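Local coordinates for protein secondary thiamine-phosphate synthase enzyme (Thermus thermophilus, PDB 2CU5) that belongs to the UPF0047 (YjbQ) family and may act as a secondary thiamine-phosphate synthase, although its role in the cell is not established, at residues 43-47 / 90-96; 33-39 / 123-129; 9-13 / 113-119. All coordinates share one frame; numbering follows the deposited sequence.

How the contacts relate
All three contacts join the two antiparallel sheets of the chain or knit one of them together. Contact 2 pairs strands 32-37 and 120-128 within the five-stranded sheet. Contact 1 sets strand 43-48 of the three-stranded sheet against 93-99 of the larger one, and contact 3 sets 110-115 against 5-11. Contacts 1 and 2 lie about 10 Å apart between centres, 1 and 3 about 14 Å, 2 and 3 about 18 Å. Along the chain, contact 1 falls within the spans of both others, whose segments alternate. Backbone bonds Leu94 to Leu36 and Gly44 to Ala114 link contact 1 to both others; Val124 CG2 against Leu113 CD1 joins 2 to 3. Contacts 1 and 2 also touch the third subunit, whereas no other chain touches contact 3.

Contact 1 of 3, residues 43-47 / 90-96; sequences CGLTV and TGVHLLL
Leu94 turns its CG opposite the carbonyl carbon and next to the backbone N (chi1 -70°), which sets that atom 3.8 Å from Leu45 CB. Leu45 has the same first torsion and an extended second one, and these send its CD1 to backbone, 3.6 Å from Val92 O. Further along, the CG2 branch of Val47 touches Leu94 CD1 and passes Leu96 CD2 at 3.9 Å, these last two side chains sliding past one another in opposite directions.

One direct hydrogen bond joins the backbones. Leu45 N donates to Gly91 O over 3.0 Å with a nearly straight N-H...O angle of 165°. Gly91 leaves helix 81-90 with positive phi, and a CB on Gly44 would collide with its carbonyl oxygen.

Beyond this point the two strands belong to different sheets. Strand 43-48, at the edge of the three-stranded one, lies close against strand 93-99 of the five-stranded one, their short axes approaching to 6.5 Å at 25°. Leu45 and Leu94 face each other between them, and Val111 of strand 110-115 also covers Leu94 and Leu96.

Water mediates much of the remaining polar contact. One molecule bridges Leu45 O at 2.8 Å and His93 O at 2.7 Å, though it cannot be taken to serve every nearby oxygen at once. Thr46 OG1 donates to a second water, which makes a longer bond to Thr90 O. Thr90 points CG2 at the other segment, 3.5 Å from Leu45 O, while its OG1 bonds to Lys86 O. Leu88 of the second subunit packs on both threonines.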
loop_
_atom_site.group_PDB
_atom_site.type_symbol
_atom_site.label_atom_id
_atom_site.label_comp_id
_atom_site.label_asym_id
_atom_site.label_seq_id
_atom_site.Cartn_x
_atom_site.Cartn_y
_atom_site.Cartn_z
ATOM N N CYS A 43 -10.333 5.318 6.794
ATOM C CA CYS A 43 -10.316 3.892 7.106
ATOM C C CYS A 43 -9.461 3.249 6.016
ATOM O O CYS A 43 -9.117 3.903 5.030
ATOM C CB CYS A 43 -11.730 3.291 7.129
ATOM S SG CYS A 43 -12.587 3.205 5.540
ATOM N N GLY A 44 -9.091 1.985 6.194
ATOM C CA GLY A 44 -8.272 1.334 5.186
ATOM C C GLY A 44 -8.559 -0.146 5.026
ATOM O O GLY A 44 -9.441 -0.694 5.683
ATOM N N LEU A 45 -7.817 -0.785 4.128
ATOM C CA LEU A 45 -7.956 -2.216 3.877
ATOM C C LEU A 45 -6.583 -2.840 4.040
ATOM O O LEU A 45 -5.592 -2.307 3.547
ATOM C CB LEU A 45 -8.458 -2.480 2.456
ATOM C CG LEU A 45 -9.908 -2.111 2.152
ATOM C CD1 LEU A 45 -10.162 -2.247 0.657
ATOM C CD2 LEU A 45 -10.842 -3.011 2.961
ATOM N N THR A 46 -6.524 -3.974 4.725
ATOM C CA THR A 46 -5.254 -4.639 4.939
ATOM C C THR A 46 -5.464 -6.134 5.082
ATOM O O THR A 46 -6.575 -6.601 5.366
ATOM C CB THR A 46 -4.558 -4.111 6.229
ATOM O OG1 THR A 46 -3.250 -4.683 6.346
ATOM C CG2 THR A 46 -5.363 -4.484 7.462
ATOM N N VAL A 47 -4.393 -6.883 4.852
ATOM C CA VAL A 47 -4.424 -8.326 5.018
ATOM C C VAL A 47 -3.497 -8.588 6.201
ATOM O O VAL A 47 -2.306 -8.286 6.139
ATOM C CB VAL A 47 -3.878 -9.071 3.782
ATOM C CG1 VAL A 47 -3.802 -10.557 4.084
ATOM C CG2 VAL A 47 -4.781 -8.823 2.568
ATOM N N THR A 90 -2.018 2.619 5.618
ATOM C CA THR A 90 -2.557 1.282 5.449
ATOM C C THR A 90 -2.857 0.989 3.984
ATOM O O THR A 90 -2.487 -0.061 3.466
ATOM C CB THR A 90 -3.837 1.112 6.300
ATOM O OG1 THR A 90 -3.518 1.342 7.678
ATOM C CG2 THR A 90 -4.411 -0.289 6.154
ATOM N N GLY A 91 -3.499 1.940 3.319
ATOM C CA GLY A 91 -3.861 1.758 1.926
ATOM C C GLY A 91 -5.366 1.582 1.849
ATOM O O GLY A 91 -5.986 1.149 2.820
ATOM N N VAL A 92 -5.953 1.909 0.701
ATOM C CA VAL A 92 -7.398 1.793 0.532
ATOM C C VAL A 92 -7.859 0.791 -0.527
ATOM O O VAL A 92 -9.021 0.808 -0.935
ATOM C CB VAL A 92 -8.030 3.165 0.209
ATOM C CG1 VAL A 92 -7.790 4.122 1.366
ATOM C CG2 VAL A 92 -7.451 3.724 -1.083
ATOM N N HIS A 93 -6.959 -0.070 -0.986
ATOM C CA HIS A 93 -7.349 -1.074 -1.964
ATOM C C HIS A 93 -6.525 -2.340 -1.810
ATOM O O HIS A 93 -5.424 -2.323 -1.248
ATOM C CB HIS A 93 -7.232 -0.534 -3.399
ATOM C CG HIS A 93 -5.883 -0.727 -4.023
ATOM N ND1 HIS A 93 -4.818 0.112 -3.779
ATOM C CD2 HIS A 93 -5.431 -1.665 -4.891
ATOM C CE1 HIS A 93 -3.769 -0.299 -4.469
ATOM N NE2 HIS A 93 -4.114 -1.375 -5.152
ATOM N N LEU A 94 -7.082 -3.444 -2.296
ATOM C CA LEU A 94 -6.422 -4.736 -2.233
ATOM C C LEU A 94 -6.719 -5.464 -3.526
ATOM O O LEU A 94 -7.693 -5.159 -4.202
ATOM C CB LEU A 94 -6.963 -5.569 -1.070
ATOM C CG LEU A 94 -6.623 -5.131 0.356
ATOM C CD1 LEU A 94 -7.346 -6.018 1.350
ATOM C CD2 LEU A 94 -5.111 -5.204 0.547
ATOM N N LEU A 95 -5.864 -6.420 -3.862
ATOM C CA LEU A 95 -6.040 -7.234 -5.056
ATOM C C LEU A 95 -5.689 -8.624 -4.555
ATOM O O LEU A 95 -4.558 -8.868 -4.131
ATOM C CB LEU A 95 -5.086 -6.788 -6.158
ATOM C CG LEU A 95 -5.266 -7.503 -7.501
ATOM C CD1 LEU A 95 -6.687 -7.291 -8.006
ATOM C CD2 LEU A 95 -4.243 -6.978 -8.501
ATOM N N LEU A 96 -6.665 -9.526 -4.582
ATOM C CA LEU A 96 -6.463 -10.873 -4.066
ATOM C C LEU A 96 -6.930 -11.972 -5.014
ATOM O O LEU A 96 -7.783 -11.748 -5.871
ATOM C CB LEU A 96 -7.209 -11.014 -2.737
ATOM C CG LEU A 96 -6.861 -9.981 -1.656
ATOM C CD1 LEU A 96 -7.994 -9.868 -0.649
ATOM C CD2 LEU A 96 -5.556 -10.383 -0.977
HETATM O O HOH W 1 -4.330 -1.528 1.121
HETATM O O HOH W 2 -1.683 -3.027 4.653
#

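Contact 2 of 3, residues 33-39 / 123-129; sequences LVYLFVP and EVWVRLL
Trp125 and Phe37 form one of two hydrogen-bonded antiparallel pairs here, Tyr35 and Arg127 the other, on strands running at 159°. Tyr35 N donates to Arg127 O at 2.7 Å and Trp125 N to Phe37 O at 2.8 Å. Leu129 N extends the ladder to Leu33 O.

Aromatic contact dominates the face bearing these pairs. Trp125 holds CG beside its backbone N (chi1 -59°), leaning the indole toward Pro39, whose CB makes a CH-pi contact, 3.9 Å from the centroid of the six-membered ring. Phe37 runs alongside, with CD2 3.4 Å from Trp125 CE3 and the planes inclined at 44°. Arg127 CB sits at the edge of the Tyr35 ring, and Tyr35 OH bonds to Leu95 O of the third subunit. Replacing Trp125 with an alanine would probably open a gap beside Phe37 and leave Pro39 without the ring beneath it.

Aliphatic contact fills the other face: Leu36 CD2 meets Val126 CG2 at 3.7 Å, and Val34 CG1 meets Val126 CG1 at 3.8 Å. Leu45 covers Leu36 there.

A continuous main-chain ladder thus sets the register, leaving one aliphatic face for the chain's own core and one largely aromatic face for the subunit interface.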
loop_
_atom_site.group_PDB
_atom_site.type_symbol
_atom_site.label_atom_id
_atom_site.label_comp_id
_atom_site.label_asym_id
_atom_site.label_seq_id
_atom_site.Cartn_x
_atom_site.Cartn_y
_atom_site.Cartn_z
ATOM N N LEU A 33 -8.602 -13.071 -9.969
ATOM C CA LEU A 33 -8.287 -11.963 -9.078
ATOM C C LEU A 33 -9.545 -11.208 -8.660
ATOM O O LEU A 33 -10.538 -11.171 -9.388
ATOM C CB LEU A 33 -7.291 -11.012 -9.751
ATOM C CG LEU A 33 -5.877 -11.593 -9.860
ATOM C CD1 LEU A 33 -5.013 -10.756 -10.786
ATOM C CD2 LEU A 33 -5.272 -11.665 -8.467
ATOM N N VAL A 34 -9.488 -10.624 -7.468
ATOM C CA VAL A 34 -10.592 -9.862 -6.902
ATOM C C VAL A 34 -10.060 -8.506 -6.448
ATOM O O VAL A 34 -9.061 -8.434 -5.730
ATOM C CB VAL A 34 -11.200 -10.584 -5.675
ATOM C CG1 VAL A 34 -12.284 -9.725 -5.049
ATOM C CG2 VAL A 34 -11.765 -11.944 -6.091
ATOM N N TYR A 35 -10.727 -7.439 -6.871
ATOM C CA TYR A 35 -10.328 -6.083 -6.502
ATOM C C TYR A 35 -11.231 -5.570 -5.380
ATOM O O TYR A 35 -12.451 -5.744 -5.430
ATOM C CB TYR A 35 -10.434 -5.162 -7.723
ATOM C CG TYR A 35 -10.238 -3.692 -7.431
ATOM C CD1 TYR A 35 -8.979 -3.178 -7.119
ATOM C CD2 TYR A 35 -11.318 -2.811 -7.463
ATOM C CE1 TYR A 35 -8.803 -1.814 -6.842
ATOM C CE2 TYR A 35 -11.152 -1.449 -7.191
ATOM C CZ TYR A 35 -9.894 -0.959 -6.882
ATOM O OH TYR A 35 -9.741 0.385 -6.624
ATOM N N LEU A 36 -10.622 -4.953 -4.364
ATOM C CA LEU A 36 -11.355 -4.393 -3.230
ATOM C C LEU A 36 -10.951 -2.935 -3.052
ATOM O O LEU A 36 -9.771 -2.593 -3.178
ATOM C CB LEU A 36 -11.041 -5.154 -1.943
ATOM C CG LEU A 36 -11.366 -6.647 -1.875
ATOM C CD1 LEU A 36 -10.987 -7.153 -0.499
ATOM C CD2 LEU A 36 -12.856 -6.884 -2.143
ATOM N N PHE A 37 -11.923 -2.085 -2.738
ATOM C CA PHE A 37 -11.659 -0.659 -2.568
ATOM C C PHE A 37 -12.599 -0.011 -1.554
ATOM O O PHE A 37 -13.785 -0.337 -1.500
ATOM C CB PHE A 37 -11.820 0.032 -3.935
ATOM C CG PHE A 37 -11.554 1.520 -3.928
ATOM C CD1 PHE A 37 -10.255 2.014 -3.823
ATOM C CD2 PHE A 37 -12.604 2.425 -4.069
ATOM C CE1 PHE A 37 -10.005 3.387 -3.864
ATOM C CE2 PHE A 37 -12.369 3.800 -4.112
ATOM C CZ PHE A 37 -11.064 4.286 -4.010
ATOM N N VAL A 38 -12.069 0.885 -0.725
ATOM C CA VAL A 38 -12.924 1.620 0.202
ATOM C C VAL A 38 -12.909 3.060 -0.306
ATOM O O VAL A 38 -11.851 3.681 -0.428
ATOM C CB VAL A 38 -12.432 1.584 1.689
ATOM C CG1 VAL A 38 -12.786 0.252 2.321
ATOM C CG2 VAL A 38 -10.934 1.837 1.766
ATOM N N PRO A 39 -14.084 3.600 -0.654
ATOM C CA PRO A 39 -14.170 4.972 -1.155
ATOM C C PRO A 39 -14.194 5.939 0.021
ATOM O O PRO A 39 -15.048 6.819 0.094
ATOM C CB PRO A 39 -15.481 4.962 -1.922
ATOM C CG PRO A 39 -16.337 4.081 -1.040
ATOM C CD PRO A 39 -15.402 2.938 -0.702
ATOM N N GLU A 123 -18.396 1.530 3.121
ATOM C CA GLU A 123 -18.648 0.849 1.860
ATOM C C GLU A 123 -17.350 0.178 1.433
ATOM O O GLU A 123 -16.262 0.710 1.652
ATOM C CB GLU A 123 -19.052 1.841 0.767
ATOM C CG GLU A 123 -20.511 2.255 0.770
ATOM C CD GLU A 123 -20.856 3.129 -0.425
ATOM O OE1 GLU A 123 -20.365 2.837 -1.537
ATOM O OE2 GLU A 123 -21.622 4.104 -0.258
ATOM N N VAL A 124 -17.474 -1.001 0.842
ATOM C CA VAL A 124 -16.333 -1.726 0.320
ATOM C C VAL A 124 -16.791 -2.216 -1.046
ATOM O O VAL A 124 -17.779 -2.945 -1.148
ATOM C CB VAL A 124 -15.957 -2.935 1.196
ATOM C CG1 VAL A 124 -14.845 -3.724 0.522
ATOM C CG2 VAL A 124 -15.502 -2.465 2.579
ATOM N N TRP A 125 -16.098 -1.791 -2.093
ATOM C CA TRP A 125 -16.456 -2.202 -3.446
ATOM C C TRP A 125 -15.690 -3.452 -3.843
ATOM O O TRP A 125 -14.504 -3.588 -3.540
ATOM C CB TRP A 125 -16.169 -1.078 -4.437
ATOM C CG TRP A 125 -16.919 0.186 -4.140
ATOM C CD1 TRP A 125 -18.014 0.325 -3.331
ATOM C CD2 TRP A 125 -16.649 1.486 -4.677
ATOM N NE1 TRP A 125 -18.442 1.632 -3.334
ATOM C CE2 TRP A 125 -17.623 2.366 -4.153
ATOM C CE3 TRP A 125 -15.678 1.994 -5.553
ATOM C CZ2 TRP A 125 -17.657 3.729 -4.475
ATOM C CZ3 TRP A 125 -15.709 3.349 -5.873
ATOM C CH2 TRP A 125 -16.695 4.199 -5.334
ATOM N N VAL A 126 -16.373 -4.367 -4.522
ATOM C CA VAL A 126 -15.760 -5.616 -4.941
ATOM C C VAL A 126 -15.901 -5.773 -6.448
ATOM O O VAL A 126 -17.004 -5.710 -6.986
ATOM C CB VAL A 126 -16.431 -6.820 -4.251
ATOM C CG1 VAL A 126 -15.684 -8.097 -4.597
ATOM C CG2 VAL A 126 -16.474 -6.606 -2.742
ATOM N N ARG A 127 -14.773 -5.972 -7.115
ATOM C CA ARG A 127 -14.740 -6.143 -8.558
ATOM C C ARG A 127 -13.984 -7.410 -8.918
ATOM O O ARG A 127 -12.857 -7.618 -8.472
ATOM C CB ARG A 127 -14.055 -4.942 -9.206
ATOM C CG ARG A 127 -13.679 -5.138 -10.663
ATOM C CD ARG A 127 -14.894 -5.221 -11.564
ATOM N NE ARG A 127 -14.624 -4.545 -12.827
ATOM C CZ ARG A 127 -13.769 -4.979 -13.747
ATOM N NH1 ARG A 127 -13.098 -6.106 -13.560
ATOM N NH2 ARG A 127 -13.568 -4.266 -14.844
ATOM N N LEU A 128 -14.611 -8.260 -9.725
ATOM C CA LEU A 128 -13.977 -9.500 -10.153
ATOM C C LEU A 128 -13.265 -9.242 -11.477
ATOM O O LEU A 128 -13.835 -8.638 -12.383
ATOM C CB LEU A 128 -15.030 -10.596 -10.354
ATOM C CG LEU A 128 -16.103 -10.745 -9.267
ATOM C CD1 LEU A 128 -17.112 -11.811 -9.674
ATOM C CD2 LEU A 128 -15.452 -11.105 -7.945
ATOM N N LEU A 129 -12.015 -9.682 -11.578
ATOM C CA LEU A 129 -11.252 -9.522 -12.810
ATOM C C LEU A 129 -11.341 -10.830 -13.589
ATOM O O LEU A 129 -11.537 -11.885 -12.946
ATOM C CB LEU A 129 -9.776 -9.225 -12.520
ATOM C CG LEU A 129 -9.379 -7.848 -11.982
ATOM C CD1 LEU A 129 -9.925 -7.653 -10.575
ATOM C CD2 LEU A 129 -7.863 -7.736 -11.992
ATOM O OXT LEU A 129 -11.187 -10.786 -14.824
#

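Contact 3 of 3, residues 9-13 / 113-119; sequences VPTPE and LAEFDGP
Thr11 and Glu115 carry the main polar link, their side chains crossing at about a right angle. With OG1 set between the backbone N and the carbonyl carbon (chi1 61°), Thr11 donates to Glu115 OE1 over 2.7 Å. This bond uses the anti lone pair, the one turned away from OE2. The same hydroxyl oxygen also accepts from Arg120 N, so it is held from two partners. Glu115 is gripped in turn through both oxygens: Arg122 NE forms a salt bridge to OE1, and Asp117 N donates to OE2 over 2.8 Å, lying 34° out of the carboxylate plane. Together these bonds leave the carboxylate little freedom to rotate.

Backbone closes the far end. Gly118 N donates to Glu13 O at 2.7 Å. Close by, Pro12 O receives two CA-H...O contacts, from Gly118 CA at 3.3 Å and from Pro119 CA at 3.4 Å. A side chain on Gly118 would run into Pro12 O, so the two loops lie close here. The Gly118-Pro119 peptide is cis.

Apolar contact lies further back, within the strands. Val9 and Leu113 reach toward each other tip to tip, CB of the valine 3.7 Å from CD1 of the leucine, and Thr11 CG2 adds a looser touch to the same methyl.

The short strand axes, 8.9 Å apart and inclined at 35°, belong to separate sheets: 5-11 is an edge of the five-stranded one, and 110-115 is central in the three-stranded one. Val17 of strand 15-18 packs on Val9 and Thr11, Val124 of strand 120-128 on Val9 and Leu113, and helix 81-90 meets Phe116 through Ala83 and Lys86.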
loop_
_atom_site.group_PDB
_atom_site.type_symbol
_atom_site.label_atom_id
_atom_site.label_comp_id
_atom_site.label_asym_id
_atom_site.label_seq_id
_atom_site.Cartn_x
_atom_site.Cartn_y
_atom_site.Cartn_z
ATOM N N VAL A 9 -20.316 -2.248 5.482
ATOM C CA VAL A 9 -19.780 -2.839 6.700
ATOM C C VAL A 9 -19.844 -1.985 7.961
ATOM O O VAL A 9 -19.268 -0.903 8.009
ATOM C CB VAL A 9 -18.294 -3.228 6.470
ATOM C CG1 VAL A 9 -17.776 -4.050 7.627
ATOM C CG2 VAL A 9 -18.157 -3.995 5.160
ATOM N N PRO A 10 -20.557 -2.459 8.996
ATOM C CA PRO A 10 -20.630 -1.671 10.231
ATOM C C PRO A 10 -19.255 -1.711 10.906
ATOM O O PRO A 10 -18.606 -2.759 10.937
ATOM C CB PRO A 10 -21.690 -2.405 11.051
ATOM C CG PRO A 10 -22.568 -3.026 9.994
ATOM C CD PRO A 10 -21.551 -3.548 9.012
ATOM N N THR A 11 -18.814 -0.579 11.442
ATOM C CA THR A 11 -17.513 -0.514 12.103
ATOM C C THR A 11 -17.600 0.144 13.475
ATOM O O THR A 11 -18.490 0.953 13.730
ATOM C CB THR A 11 -16.508 0.293 11.263
ATOM O OG1 THR A 11 -16.998 1.628 11.095
ATOM C CG2 THR A 11 -16.323 -0.348 9.891
ATOM N N PRO A 12 -16.684 -0.216 14.387
ATOM C CA PRO A 12 -16.663 0.361 15.735
ATOM C C PRO A 12 -15.911 1.690 15.680
ATOM O O PRO A 12 -15.520 2.129 14.603
ATOM C CB PRO A 12 -15.916 -0.691 16.540
ATOM C CG PRO A 12 -14.903 -1.181 15.553
ATOM C CD PRO A 12 -15.731 -1.338 14.286
ATOM N N GLU A 13 -15.700 2.328 16.829
ATOM C CA GLU A 13 -14.978 3.599 16.836
ATOM C C GLU A 13 -13.649 3.382 16.122
ATOM O O GLU A 13 -13.222 4.196 15.303
ATOM C CB GLU A 13 -14.728 4.076 18.269
ATOM C CG GLU A 13 -14.235 5.510 18.341
ATOM C CD GLU A 13 -13.940 5.957 19.756
ATOM O OE1 GLU A 13 -14.766 5.681 20.652
ATOM O OE2 GLU A 13 -12.886 6.594 19.967
ATOM N N LEU A 113 -11.098 -4.592 7.315
ATOM C CA LEU A 113 -11.455 -3.222 7.004
ATOM C C LEU A 113 -10.913 -2.531 8.256
ATOM O O LEU A 113 -11.420 -2.738 9.354
ATOM C CB LEU A 113 -12.970 -3.033 6.917
ATOM C CG LEU A 113 -13.400 -1.661 6.375
ATOM C CD1 LEU A 113 -14.913 -1.627 6.235
ATOM C CD2 LEU A 113 -12.927 -0.543 7.300
ATOM N N ALA A 114 -9.867 -1.734 8.096
ATOM C CA ALA A 114 -9.260 -1.045 9.226
ATOM C C ALA A 114 -9.945 0.290 9.488
ATOM O O ALA A 114 -9.685 1.265 8.796
ATOM C CB ALA A 114 -7.767 -0.833 8.955
ATOM N N GLU A 115 -10.812 0.326 10.497
ATOM C CA GLU A 115 -11.533 1.548 10.848
ATOM C C GLU A 115 -10.748 2.401 11.841
ATOM O O GLU A 115 -10.390 1.929 12.917
ATOM C CB GLU A 115 -12.892 1.210 11.465
ATOM C CG GLU A 115 -13.671 2.445 11.888
ATOM C CD GLU A 115 -13.997 3.351 10.715
ATOM O OE1 GLU A 115 -15.067 3.164 10.095
ATOM O OE2 GLU A 115 -13.177 4.245 10.400
ATOM N N PHE A 116 -10.504 3.658 11.483
ATOM C CA PHE A 116 -9.766 4.568 12.356
ATOM C C PHE A 116 -10.617 5.753 12.813
ATOM O O PHE A 116 -10.177 6.550 13.640
ATOM C CB PHE A 116 -8.518 5.091 11.638
ATOM C CG PHE A 116 -7.649 4.006 11.061
ATOM C CD1 PHE A 116 -7.086 3.036 11.883
ATOM C CD2 PHE A 116 -7.389 3.961 9.693
ATOM C CE1 PHE A 116 -6.271 2.035 11.354
ATOM C CE2 PHE A 116 -6.577 2.966 9.152
ATOM C CZ PHE A 116 -6.018 2.003 9.984
ATOM N N ASP A 117 -11.831 5.877 12.281
ATOM C CA ASP A 117 -12.698 6.987 12.674
ATOM C C ASP A 117 -14.185 6.642 12.641
ATOM O O ASP A 117 -14.967 7.295 11.953
ATOM C CB ASP A 117 -12.417 8.204 11.784
ATOM C CG ASP A 117 -13.162 9.450 12.240
ATOM O OD1 ASP A 117 -13.294 9.648 13.465
ATOM O OD2 ASP A 117 -13.607 10.232 11.378
ATOM N N GLY A 118 -14.566 5.617 13.398
ATOM C CA GLY A 118 -15.954 5.202 13.446
ATOM C C GLY A 118 -16.642 5.690 14.709
ATOM O O GLY A 118 -16.173 6.637 15.341
ATOM N N PRO A 119 -17.765 5.073 15.102
ATOM C CA PRO A 119 -18.384 3.950 14.394
ATOM C C PRO A 119 -19.137 4.455 13.170
ATOM O O PRO A 119 -19.723 5.535 13.199
ATOM C CB PRO A 119 -19.320 3.365 15.446
ATOM C CG PRO A 119 -19.790 4.597 16.163
ATOM C CD PRO A 119 -18.509 5.389 16.337
#